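Local coordinates for protein tyrosyl-DNA phosphodiesterase 2 (Danio rerio, PDB 4F1H) that belongs to the endonuclease/exonuclease/phosphatase family of the DNase I-like clan and is seen here with bound DNA and a magnesium ion, at residues 7-12 with 225-230; 66-71 with 92-97; 172-177 with 182-187. All blocks are in the same frame, centred on the assembly; numbering follows the deposited sequence. Where two conformers were deposited one is given.

Contact 1 (7-12 with 225-230)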
loop_
_atom_site.group_PDB
_atom_site.type_symbol
_atom_site.label_atom_id
_atom_site.label_comp_id
_atom_site.label_asym_id
_atom_site.label_seq_id
_atom_site.Cartn_x
_atom_site.Cartn_y
_atom_site.Cartn_z
ATOM N N ILE B 7 21.046 1.619 -14.114
ATOM C CA ILE B 7 19.907 1.765 -15.010
ATOM C C ILE B 7 19.023 0.569 -14.716
ATOM O O ILE B 7 19.553 -0.504 -14.488
ATOM C CB ILE B 7 20.322 1.770 -16.485
ATOM C CG1 ILE B 7 20.889 3.168 -16.828
ATOM C CG2 ILE B 7 19.129 1.381 -17.434
ATOM C CD1 ILE B 7 21.321 3.327 -18.281
ATOM N N SER B 8 17.702 0.746 -14.682
ATOM C CA SER B 8 16.790 -0.404 -14.584
ATOM C C SER B 8 15.794 -0.251 -15.726
ATOM O O SER B 8 15.268 0.848 -15.994
ATOM C CB SER B 8 16.023 -0.384 -13.249
ATOM O OG SER B 8 15.147 -1.515 -13.134
ATOM N N TRP B 9 15.526 -1.336 -16.435
ATOM C CA TRP B 9 14.668 -1.226 -17.632
ATOM C C TRP B 9 14.029 -2.557 -17.987
ATOM O O TRP B 9 14.724 -3.570 -18.162
ATOM C CB TRP B 9 15.510 -0.738 -18.807
ATOM C CG TRP B 9 14.782 0.057 -19.861
ATOM C CD1 TRP B 9 13.445 0.038 -20.187
ATOM C CD2 TRP B 9 15.394 1.037 -20.714
ATOM N NE1 TRP B 9 13.200 0.948 -21.220
ATOM C CE2 TRP B 9 14.389 1.533 -21.573
ATOM C CE3 TRP B 9 16.706 1.484 -20.868
ATOM C CZ2 TRP B 9 14.632 2.530 -22.537
ATOM C CZ3 TRP B 9 16.965 2.481 -21.867
ATOM C CH2 TRP B 9 15.916 2.977 -22.674
ATOM N N ASN B 10 12.701 -2.558 -18.147
ATOM C CA ASN B 10 12.031 -3.705 -18.751
ATOM C C ASN B 10 12.104 -3.474 -20.268
ATOM O O ASN B 10 11.523 -2.512 -20.794
ATOM C CB ASN B 10 10.566 -3.761 -18.239
ATOM C CG ASN B 10 9.760 -4.859 -18.893
ATOM O OD1 ASN B 10 9.973 -5.183 -20.060
ATOM N ND2 ASN B 10 8.799 -5.417 -18.162
ATOM N N VAL B 11 12.822 -4.377 -20.957
ATOM C CA VAL B 11 13.142 -4.213 -22.382
ATOM C C VAL B 11 12.052 -4.699 -23.317
ATOM O O VAL B 11 12.184 -4.558 -24.536
ATOM C CB VAL B 11 14.509 -4.860 -22.753
ATOM C CG1 VAL B 11 15.589 -4.308 -21.794
ATOM C CG2 VAL B 11 14.444 -6.423 -22.658
ATOM N N ASP B 12 10.993 -5.285 -22.752
ATOM C CA ASP B 12 9.840 -5.727 -23.552
ATOM C C ASP B 12 10.266 -6.741 -24.631
ATOM O O ASP B 12 9.900 -6.618 -25.797
ATOM C CB ASP B 12 9.087 -4.568 -24.192
ATOM C CG ASP B 12 7.693 -4.955 -24.676
ATOM O OD1 ASP B 12 7.237 -6.092 -24.406
ATOM O OD2 ASP B 12 7.040 -4.107 -25.308
ATOM N N ALA B 225 16.572 10.088 -13.497
ATOM C CA ALA B 225 15.932 10.513 -14.738
ATOM C C ALA B 225 15.266 9.342 -15.418
ATOM O O ALA B 225 15.756 8.203 -15.316
ATOM C CB ALA B 225 16.976 11.106 -15.665
ATOM N N LEU B 226 14.172 9.612 -16.140
ATOM C CA LEU B 226 13.597 8.578 -16.986
ATOM C C LEU B 226 14.166 8.709 -18.377
ATOM O O LEU B 226 14.303 9.811 -18.909
ATOM C CB LEU B 226 12.079 8.667 -17.025
ATOM C CG LEU B 226 11.429 8.567 -15.656
ATOM C CD1 LEU B 226 9.871 8.602 -15.814
ATOM C CD2 LEU B 226 11.875 7.272 -14.921
ATOM N N ILE B 227 14.534 7.578 -18.963
ATOM C CA ILE B 227 15.215 7.553 -20.267
ATOM C C ILE B 227 14.445 6.686 -21.262
ATOM O O ILE B 227 13.546 5.926 -20.880
ATOM C CB ILE B 227 16.690 7.093 -20.156
ATOM C CG1 ILE B 227 16.798 5.695 -19.503
ATOM C CG2 ILE B 227 17.507 8.102 -19.343
ATOM C CD1 ILE B 227 18.304 5.195 -19.400
ATOM N N GLY B 228 14.796 6.799 -22.540
ATOM C CA GLY B 228 14.142 6.039 -23.592
ATOM C C GLY B 228 12.946 6.726 -24.200
ATOM O O GLY B 228 12.208 6.101 -24.954
ATOM N N MET B 229 12.730 7.985 -23.859
ATOM C CA MET B 229 11.525 8.662 -24.273
ATOM C C MET B 229 11.778 9.456 -25.552
ATOM O O MET B 229 11.417 10.637 -25.637
ATOM C CB MET B 229 11.063 9.568 -23.139
ATOM C CG MET B 229 12.191 9.963 -22.119
ATOM S SD MET B 229 11.434 9.552 -20.556
ATOM C CE MET B 229 10.030 10.630 -20.744
ATOM N N GLU B 230 12.427 8.801 -26.520
ATOM C CA GLU B 230 12.605 9.329 -27.860
ATOM C C GLU B 230 12.529 8.156 -28.855
ATOM O O GLU B 230 13.099 7.086 -28.615
ATOM C CB GLU B 230 13.980 9.991 -27.903
ATOM C CG GLU B 230 14.321 10.749 -29.144
ATOM C CD GLU B 230 15.717 11.324 -29.040
ATOM O OE1 GLU B 230 16.647 10.743 -29.656
ATOM O OE2 GLU B 230 15.883 12.324 -28.300
#

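Contact 2 (66-71 with 92-97)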
loop_
_atom_site.group_PDB
_atom_site.type_symbol
_atom_site.label_atom_id
_atom_site.label_comp_id
_atom_site.label_asym_id
_atom_site.label_seq_id
_atom_site.Cartn_x
_atom_site.Cartn_y
_atom_site.Cartn_z
ATOM N N ASP B 66 15.653 -19.683 -20.594
ATOM C CA ASP B 66 14.774 -19.617 -21.765
ATOM C C ASP B 66 13.497 -18.911 -21.335
ATOM O O ASP B 66 13.336 -18.527 -20.164
ATOM C CB ASP B 66 14.428 -21.020 -22.330
ATOM C CG ASP B 66 14.173 -21.019 -23.877
ATOM O OD1 ASP B 66 13.871 -19.959 -24.483
ATOM O OD2 ASP B 66 14.274 -22.103 -24.505
ATOM N N GLY B 67 12.611 -18.716 -22.295
ATOM C CA GLY B 67 11.400 -17.958 -22.035
ATOM C C GLY B 67 11.778 -16.499 -21.988
ATOM O O GLY B 67 12.516 -16.009 -22.867
ATOM N N TYR B 68 11.249 -15.787 -20.997
ATOM C CA TYR B 68 11.765 -14.420 -20.759
ATOM C C TYR B 68 12.163 -14.325 -19.302
ATOM O O TYR B 68 11.641 -15.057 -18.444
ATOM C CB TYR B 68 10.716 -13.336 -21.122
ATOM C CG TYR B 68 9.486 -13.390 -20.251
ATOM C CD1 TYR B 68 8.407 -14.223 -20.591
ATOM C CD2 TYR B 68 9.376 -12.601 -19.110
ATOM C CE1 TYR B 68 7.271 -14.296 -19.773
ATOM C CE2 TYR B 68 8.218 -12.662 -18.280
ATOM C CZ TYR B 68 7.188 -13.503 -18.630
ATOM O OH TYR B 68 6.063 -13.571 -17.833
ATOM N N PHE B 69 13.094 -13.423 -18.984
ATOM C CA PHE B 69 13.694 -13.453 -17.652
ATOM C C PHE B 69 14.437 -12.147 -17.391
ATOM O O PHE B 69 14.591 -11.290 -18.290
ATOM C CB PHE B 69 14.666 -14.646 -17.543
ATOM C CG PHE B 69 15.535 -14.815 -18.753
ATOM C CD1 PHE B 69 16.727 -14.076 -18.870
ATOM C CD2 PHE B 69 15.159 -15.681 -19.790
ATOM C CE1 PHE B 69 17.548 -14.192 -20.009
ATOM C CE2 PHE B 69 15.990 -15.814 -20.948
ATOM C CZ PHE B 69 17.173 -15.073 -21.044
ATOM N N THR B 70 14.948 -12.007 -16.179
ATOM C CA THR B 70 15.620 -10.765 -15.761
ATOM C C THR B 70 17.120 -10.918 -15.965
ATOM O O THR B 70 17.596 -12.030 -16.274
ATOM C CB THR B 70 15.365 -10.515 -14.283
ATOM O OG1 THR B 70 15.823 -11.663 -13.533
ATOM C CG2 THR B 70 13.823 -10.297 -14.052
ATOM N N GLY B 71 17.877 -9.829 -15.809
ATOM C CA GLY B 71 19.328 -9.930 -15.828
ATOM C C GLY B 71 19.935 -8.822 -14.988
ATOM O O GLY B 71 19.275 -7.829 -14.729
ATOM N N THR B 92 4.458 -18.267 -8.230
ATOM C CA THR B 92 4.360 -17.574 -9.507
ATOM C C THR B 92 3.769 -18.452 -10.608
ATOM O O THR B 92 4.047 -19.672 -10.710
ATOM C CB THR B 92 5.729 -16.982 -9.982
ATOM O OG1 THR B 92 5.552 -16.189 -11.177
ATOM C CG2 THR B 92 6.735 -18.086 -10.298
ATOM N N GLN B 93 2.939 -17.838 -11.448
ATOM C CA GLN B 93 2.466 -18.494 -12.664
ATOM C C GLN B 93 3.169 -17.976 -13.915
ATOM O O GLN B 93 2.827 -18.369 -15.027
ATOM C CB GLN B 93 0.938 -18.341 -12.814
ATOM C CG GLN B 93 0.209 -19.060 -11.723
ATOM C CD GLN B 93 0.280 -20.575 -11.939
ATOM O OE1 GLN B 93 0.248 -21.046 -13.078
ATOM N NE2 GLN B 93 0.353 -21.331 -10.858
ATOM N N MET B 94 4.153 -17.085 -13.734
ATOM C CA MET B 94 4.843 -16.416 -14.842
ATOM C C MET B 94 6.365 -16.519 -14.734
ATOM O O MET B 94 7.110 -15.670 -15.269
ATOM C CB MET B 94 4.436 -14.936 -14.892
ATOM C CG MET B 94 2.906 -14.786 -14.922
ATOM S SD MET B 94 2.342 -13.074 -15.065
ATOM C CE MET B 94 0.559 -13.380 -14.836
ATOM N N MET B 95 6.831 -17.565 -14.050
ATOM C CA MET B 95 8.281 -17.850 -13.919
ATOM C C MET B 95 9.091 -16.702 -13.311
ATOM O O MET B 95 10.313 -16.599 -13.522
ATOM C CB MET B 95 8.874 -18.353 -15.242
ATOM C CG MET B 95 8.299 -19.687 -15.680
ATOM S SD MET B 95 8.930 -20.961 -14.543
ATOM C CE MET B 95 7.910 -22.385 -14.959
ATOM N N ARG B 96 8.433 -15.901 -12.470
ATOM C CA ARG B 96 9.120 -14.786 -11.839
ATOM C C ARG B 96 9.976 -15.266 -10.664
ATOM O O ARG B 96 9.717 -16.333 -10.038
ATOM C CB ARG B 96 8.106 -13.730 -11.388
ATOM C CG ARG B 96 7.134 -13.341 -12.529
ATOM C CD ARG B 96 7.882 -12.913 -13.816
ATOM N NE ARG B 96 6.964 -12.672 -14.944
ATOM C CZ ARG B 96 6.190 -11.588 -15.071
ATOM N NH1 ARG B 96 6.194 -10.661 -14.144
ATOM N NH2 ARG B 96 5.383 -11.463 -16.119
ATOM N N ASN B 97 11.020 -14.491 -10.376
ATOM C CA ASN B 97 11.927 -14.866 -9.312
ATOM C C ASN B 97 12.674 -13.633 -8.823
ATOM O O ASN B 97 12.430 -12.495 -9.286
ATOM C CB ASN B 97 12.890 -15.991 -9.752
ATOM C CG ASN B 97 13.682 -15.670 -11.018
ATOM O OD1 ASN B 97 13.910 -14.476 -11.385
ATOM N ND2 ASN B 97 14.090 -16.731 -11.730
HETATM O O HOH W 1 9.842 -14.770 -16.202
HETATM O O HOH W 2 14.459 -11.927 -11.266
HETATM O O HOH W 3 13.776 -14.331 -14.302
#

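Contact 3 (172-177 with 182-187). With nucleotides of chain A.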
loop_
_atom_site.group_PDB
_atom_site.type_symbol
_atom_site.label_atom_id
_atom_site.label_comp_id
_atom_site.label_asym_id
_atom_site.label_seq_id
_atom_site.Cartn_x
_atom_site.Cartn_y
_atom_site.Cartn_z
ATOM N N ASP B 172 11.813 4.261 -1.093
ATOM C CA ASP B 172 11.618 4.206 -2.536
ATOM C C ASP B 172 12.345 5.459 -3.053
ATOM O O ASP B 172 12.038 6.591 -2.625
ATOM C CB ASP B 172 10.103 4.237 -2.804
ATOM C CG ASP B 172 9.748 4.401 -4.276
ATOM O OD1 ASP B 172 10.367 5.253 -4.951
ATOM O OD2 ASP B 172 8.813 3.682 -4.713
ATOM N N VAL B 173 13.288 5.299 -3.989
ATOM C CA VAL B 173 14.134 6.429 -4.415
ATOM C C VAL B 173 13.331 7.602 -5.002
ATOM O O VAL B 173 13.629 8.787 -4.729
ATOM C CB VAL B 173 15.259 5.953 -5.383
ATOM C CG1 VAL B 173 16.018 7.116 -5.991
ATOM C CG2 VAL B 173 16.210 5.002 -4.652
ATOM N N TRP B 174 12.315 7.295 -5.816
ATOM C CA TRP B 174 11.525 8.367 -6.392
ATOM C C TRP B 174 10.857 9.188 -5.278
ATOM O O TRP B 174 10.809 10.419 -5.372
ATOM C CB TRP B 174 10.474 7.811 -7.355
ATOM C CG TRP B 174 9.569 8.852 -7.881
ATOM C CD1 TRP B 174 9.860 9.751 -8.868
ATOM C CD2 TRP B 174 8.207 9.102 -7.485
ATOM N NE1 TRP B 174 8.755 10.542 -9.121
ATOM C CE2 TRP B 174 7.738 10.172 -8.281
ATOM C CE3 TRP B 174 7.345 8.527 -6.540
ATOM C CZ2 TRP B 174 6.438 10.703 -8.142
ATOM C CZ3 TRP B 174 6.051 9.039 -6.402
ATOM C CH2 TRP B 174 5.612 10.123 -7.203
ATOM N N GLU B 175 10.330 8.523 -4.251
ATOM C CA GLU B 175 9.722 9.250 -3.117
ATOM C C GLU B 175 10.774 10.076 -2.396
ATOM O O GLU B 175 10.579 11.263 -2.100
ATOM C CB GLU B 175 9.080 8.262 -2.133
ATOM C CG GLU B 175 7.922 7.510 -2.744
ATOM C CD GLU B 175 7.253 6.559 -1.765
ATOM O OE1 GLU B 175 7.840 6.237 -0.702
ATOM O OE2 GLU B 175 6.122 6.136 -2.072
ATOM N N GLN B 176 11.906 9.448 -2.125
ATOM C CA GLN B 176 12.984 10.088 -1.375
ATOM C C GLN B 176 13.497 11.324 -2.115
ATOM O O GLN B 176 13.895 12.326 -1.485
ATOM C CB GLN B 176 14.108 9.066 -1.133
ATOM C CG GLN B 176 15.197 9.520 -0.177
ATOM C CD GLN B 176 14.701 9.605 1.260
ATOM O OE1 GLN B 176 13.741 8.932 1.648
ATOM N NE2 GLN B 176 15.354 10.440 2.059
ATOM N N LEU B 177 13.459 11.291 -3.451
ATOM C CA LEU B 177 13.948 12.418 -4.243
ATOM C C LEU B 177 12.897 13.523 -4.424
ATOM O O LEU B 177 13.135 14.504 -5.133
ATOM C CB LEU B 177 14.510 11.961 -5.602
ATOM C CG LEU B 177 15.837 11.209 -5.528
ATOM C CD1 LEU B 177 16.255 10.702 -6.910
ATOM C CD2 LEU B 177 16.926 12.114 -4.964
ATOM N N HIS B 182 7.880 14.783 -13.215
ATOM C CA HIS B 182 8.323 14.450 -14.560
ATOM C C HIS B 182 9.306 13.275 -14.636
ATOM O O HIS B 182 9.832 12.966 -15.708
ATOM C CB HIS B 182 8.839 15.708 -15.270
ATOM C CG HIS B 182 7.787 16.762 -15.448
ATOM N ND1 HIS B 182 7.770 17.933 -14.719
ATOM C CD2 HIS B 182 6.697 16.805 -16.251
ATOM C CE1 HIS B 182 6.725 18.658 -15.078
ATOM N NE2 HIS B 182 6.057 17.995 -16.006
ATOM N N CYS B 183 9.544 12.618 -13.501
ATOM C CA CYS B 183 10.153 11.293 -13.519
ATOM C C CYS B 183 9.272 10.298 -12.737
ATOM O O CYS B 183 9.767 9.363 -12.107
ATOM C CB CYS B 183 11.586 11.322 -12.986
ATOM S SG CYS B 183 11.777 11.902 -11.279
ATOM N N ARG B 184 7.959 10.496 -12.815
ATOM C CA ARG B 184 6.976 9.637 -12.112
ATOM C C ARG B 184 6.512 8.381 -12.881
ATOM O O ARG B 184 6.714 7.248 -12.417
ATOM C CB ARG B 184 5.743 10.478 -11.798
ATOM C CG ARG B 184 4.690 9.750 -10.995
ATOM C CD ARG B 184 3.611 10.757 -10.551
ATOM N NE ARG B 184 2.533 10.021 -9.892
ATOM C CZ ARG B 184 1.494 10.593 -9.294
ATOM N NH1 ARG B 184 1.402 11.914 -9.245
ATOM N NH2 ARG B 184 0.581 9.836 -8.715
ATOM N N TYR B 185 5.900 8.568 -14.044
ATOM C CA TYR B 185 5.271 7.438 -14.722
ATOM C C TYR B 185 6.294 6.736 -15.569
ATOM O O TYR B 185 7.031 7.383 -16.345
ATOM C CB TYR B 185 4.117 7.919 -15.617
ATOM C CG TYR B 185 3.136 8.713 -14.830
ATOM C CD1 TYR B 185 2.450 8.124 -13.765
ATOM C CD2 TYR B 185 2.912 10.060 -15.118
ATOM C CE1 TYR B 185 1.528 8.864 -13.005
ATOM C CE2 TYR B 185 2.008 10.803 -14.363
ATOM C CZ TYR B 185 1.319 10.192 -13.315
ATOM O OH TYR B 185 0.423 10.939 -12.566
ATOM N N THR B 186 6.351 5.409 -15.443
ATOM C CA THR B 186 7.366 4.628 -16.172
ATOM C C THR B 186 6.738 3.724 -17.230
ATOM O O THR B 186 7.419 3.152 -18.093
ATOM C CB THR B 186 8.244 3.767 -15.229
ATOM O OG1 THR B 186 7.458 2.694 -14.678
ATOM C CG2 THR B 186 8.868 4.582 -14.066
ATOM N N TRP B 187 5.414 3.608 -17.193
ATOM C CA TRP B 187 4.683 2.875 -18.250
ATOM C C TRP B 187 3.473 3.755 -18.556
ATOM O O TRP B 187 2.577 3.874 -17.721
ATOM C CB TRP B 187 4.237 1.497 -17.701
ATOM C CG TRP B 187 3.709 0.558 -18.765
ATOM C CD1 TRP B 187 4.438 -0.250 -19.623
ATOM C CD2 TRP B 187 2.340 0.358 -19.094
ATOM N NE1 TRP B 187 3.572 -0.969 -20.440
ATOM C CE2 TRP B 187 2.285 -0.590 -20.136
ATOM C CE3 TRP B 187 1.147 0.893 -18.592
ATOM C CZ2 TRP B 187 1.077 -1.019 -20.685
ATOM C CZ3 TRP B 187 -0.053 0.467 -19.139
ATOM C CH2 TRP B 187 -0.076 -0.488 -20.165
ATOM P P DA A 4 -2.560 5.759 -10.417
ATOM O OP1 DA A 4 -1.234 5.469 -9.815
ATOM O OP2 DA A 4 -3.750 5.103 -9.805
ATOM O "O5'" DA A 4 -2.841 7.319 -10.476
ATOM C "C5'" DA A 4 -1.851 8.191 -11.046
ATOM C "C4'" DA A 4 -2.419 9.589 -11.046
ATOM O "O4'" DA A 4 -3.454 9.691 -12.060
ATOM C "C3'" DA A 4 -3.078 10.041 -9.735
ATOM O "O3'" DA A 4 -2.532 11.336 -9.573
ATOM C "C2'" DA A 4 -4.583 10.071 -10.040
ATOM C "C1'" DA A 4 -4.548 10.439 -11.521
ATOM N N9 DA A 4 -5.699 10.022 -12.317
ATOM C C8 DA A 4 -6.494 8.912 -12.147
ATOM N N7 DA A 4 -7.440 8.801 -13.065
ATOM C C5 DA A 4 -7.229 9.894 -13.902
ATOM C C6 DA A 4 -7.912 10.337 -15.069
ATOM N N6 DA A 4 -8.966 9.688 -15.602
ATOM N N1 DA A 4 -7.458 11.467 -15.668
ATOM C C2 DA A 4 -6.399 12.108 -15.135
ATOM N N3 DA A 4 -5.686 11.789 -14.044
ATOM C C4 DA A 4 -6.154 10.648 -13.474
ATOM P P DG A 5 -2.688 12.139 -8.193
ATOM O OP1 DG A 5 -1.397 12.838 -7.937
ATOM O OP2 DG A 5 -3.256 11.216 -7.158
ATOM O "O5'" DG A 5 -3.804 13.211 -8.556
ATOM C "C5'" DG A 5 -3.532 14.086 -9.658
ATOM C "C4'" DG A 5 -4.788 14.766 -10.192
ATOM O "O4'" DG A 5 -5.719 13.806 -10.770
ATOM C "C3'" DG A 5 -5.642 15.526 -9.183
ATOM O "O3'" DG A 5 -6.242 16.584 -9.901
ATOM C "C2'" DG A 5 -6.726 14.518 -8.819
ATOM C "C1'" DG A 5 -7.010 14.037 -10.240
ATOM N N9 DG A 5 -7.768 12.792 -10.337
ATOM C C8 DG A 5 -7.762 11.723 -9.461
ATOM N N7 DG A 5 -8.554 10.754 -9.841
ATOM C C5 DG A 5 -9.117 11.200 -11.043
ATOM C C6 DG A 5 -10.052 10.577 -11.917
ATOM O O6 DG A 5 -10.601 9.449 -11.825
ATOM N N1 DG A 5 -10.333 11.406 -13.015
ATOM C C2 DG A 5 -9.791 12.654 -13.235
ATOM N N2 DG A 5 -10.198 13.280 -14.351
ATOM N N3 DG A 5 -8.913 13.243 -12.420
ATOM C C4 DG A 5 -8.631 12.455 -11.348
ATOM O OP3 DT A 1 4.823 -6.665 -16.835
ATOM P P DT A 1 4.594 -5.339 -17.491
ATOM O OP1 DT A 1 5.463 -5.018 -18.613
ATOM O OP2 DT A 1 4.789 -4.195 -16.532
ATOM O "O5'" DT A 1 3.059 -5.311 -17.883
ATOM C "C5'" DT A 1 2.627 -4.287 -18.795
ATOM C "C4'" DT A 1 1.151 -4.526 -19.036
ATOM O "O4'" DT A 1 1.065 -5.674 -19.925
ATOM C "C3'" DT A 1 0.314 -4.853 -17.793
ATOM O "O3'" DT A 1 -1.027 -4.368 -17.999
ATOM C "C2'" DT A 1 0.307 -6.379 -17.768
ATOM C "C1'" DT A 1 0.272 -6.685 -19.265
ATOM N N1 DT A 1 0.774 -8.046 -19.615
ATOM C C2 DT A 1 -0.109 -8.928 -20.207
ATOM O O2 DT A 1 -1.295 -8.648 -20.443
ATOM N N3 DT A 1 0.432 -10.155 -20.487
ATOM C C4 DT A 1 1.735 -10.591 -20.264
ATOM O O4 DT A 1 2.110 -11.736 -20.578
ATOM C C5 DT A 1 2.595 -9.599 -19.642
ATOM C C7 DT A 1 4.015 -9.936 -19.300
ATOM C C6 DT A 1 2.098 -8.387 -19.349
#

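Contact 1 (7-12 with 225-230)
Ile227 reaches from strand 220-227 to meet Ile7 and Trp9 of strand 4-10. The two strands share a sheet, with strand 243-249 between them, and the side chains meet on the side covered by helix 19-33. From CB of Ile227 two branches part. CG1 stands between the backbone N and the carbonyl carbon (chi1 57°), and the shorter branch CG2 lies beside the N. Ile227 CG1 comes within 4.0 Å of Trp9 CZ3. The next carbon, Ile227 CD1, lies 3.7 Å from Ile7 CD1 and 3.9 Å from Trp9 CZ3, so one methyl meets both Ile7 and Trp9. The two isoleucine side chains cross nearly at right angles.

Beyond Ile227 the backbone turns, and Gly228 takes over. Gly228 CA is 3.7 Å from Trp9 CH2 and just as near Trp9 CZ2. The six-membered part of the indole fills the place where a CB would project. Trp9 NE1 is hydrogen-bonded to His241 O, and its ring meets Tyr29 edge-to-face. Tyr33 touches both isoleucines.

All four touching residues are buried. The attraction between the segments is dispersion and hydrophobic burial, and the one polar atom of the indole is satisfied outside them.

Contact 2 (66-71 with 92-97)
Tyr68 and Arg96 form the direct polar link between the start of strand 69-75 and the loop before strand 97-105. Two hydrogen bonds converge on the phenol oxygen. Arg96 NH2 donates to Tyr68 OH at 2.8 Å, with an angle of 155°. Arg96 NE donates to Tyr68 OH at 3.2 Å, in a more bent bond. The oxygen lies close to the guanidinium plane, so the arginine grips it side-on. The phenol ring is turned 72° from that plane. A bend at chi2 (-53°) brings the arginine tip back to the tyrosine.

Water makes the second kind of link. Water 1 bridges Tyr68 O and Met94 O. Water 2 bridges Thr70 OG1, at 2.7 Å, and Asn97 OD1. Water 3 accepts from Thr70 N and donates to Asn97 OD1. Asn97 ND2 is held by Gly63 O.

Packing is slight: Met94 CB rests 3.6 Å from Tyr68 OH.

His116 O takes a hydrogen bond from Arg96 NH1, and Ser119 OG one from NH2. The arginine packs on a thymine base of the DNA, and its side chain is about 7 Å from the magnesium ion. Its orientation is thus fixed from several directions, and its charge probably polarises the tyrosine hydroxyl.

Contact 3 (172-177 with 182-187)
Trp174 packs its indole against Arg184 and Cys183 and loses more surface than any other residue here. Its CG stands anti to the backbone N (chi1 175°), which carries the ring off the short helix 173-176 to the loop 182-187. The six-membered part meets the aliphatic stem of Arg184. Trp174 CZ2 is 3.5 Å from Arg184 CG, and the neighbouring carbons CB and CD also lie close. At the five-membered end, Trp174 CD1 comes 3.3 Å from Cys183 O. In one of two conformers Cys183 SG sits at the ring edge, so this sulfur-aromatic contact is doubtful. Trp174 NE1 does not bond across the contact; it donates to Gln180 O, between the two segments.

Arg184 runs extended past the indole to the DNA. Arg184 NH1 donates to OP1 of DG5 of chain A at 3.2 Å, nearly straight at 166°, with that oxygen close to the guanidinium plane. Glu181 makes a salt bridge to the same NH1. Tyr185 OH lies 3.4 Å above the centre of the Arg184 guanidinium face. The tryptophan thus flanks the stem of a side chain whose charged end meets a phosphate.

Asp172 sits at the helix N-cap, where its OD1 accepts weakly from Trp174 N and Glu175 N. Its OD2 is salt-bridged to Arg204 of strand 202-211. That strand borders both ends of the contact: strands 170-172 and 187-188 each pair antiparallel with it. Val173 of the helix and Leu177 just after it pack on Pro221 of strand 220-227.

How the contacts relate
From the N terminus, strand 4-10 supplies the first half of contact 1. Contact 2 opens at strand 69-75 and closes about twenty residues later, after strand 80-88, spanning the step from one sheet to the other. Contact 3 follows in series and closes a very short loop, tying helix 173-176 to the loop before strand 187-188. Residues 225-230 then close contact 1, which ties strand 4-10 to the outermost strand 220-227 of its sheet, so both other contacts nest within its loop. Contacts 1 and 3 touch: Leu226 CD1 packs on Cys183 CA at 3.5 Å. Contact 2 stands apart, its centre about 25 Å from that of contact 3, across the centre of the chain.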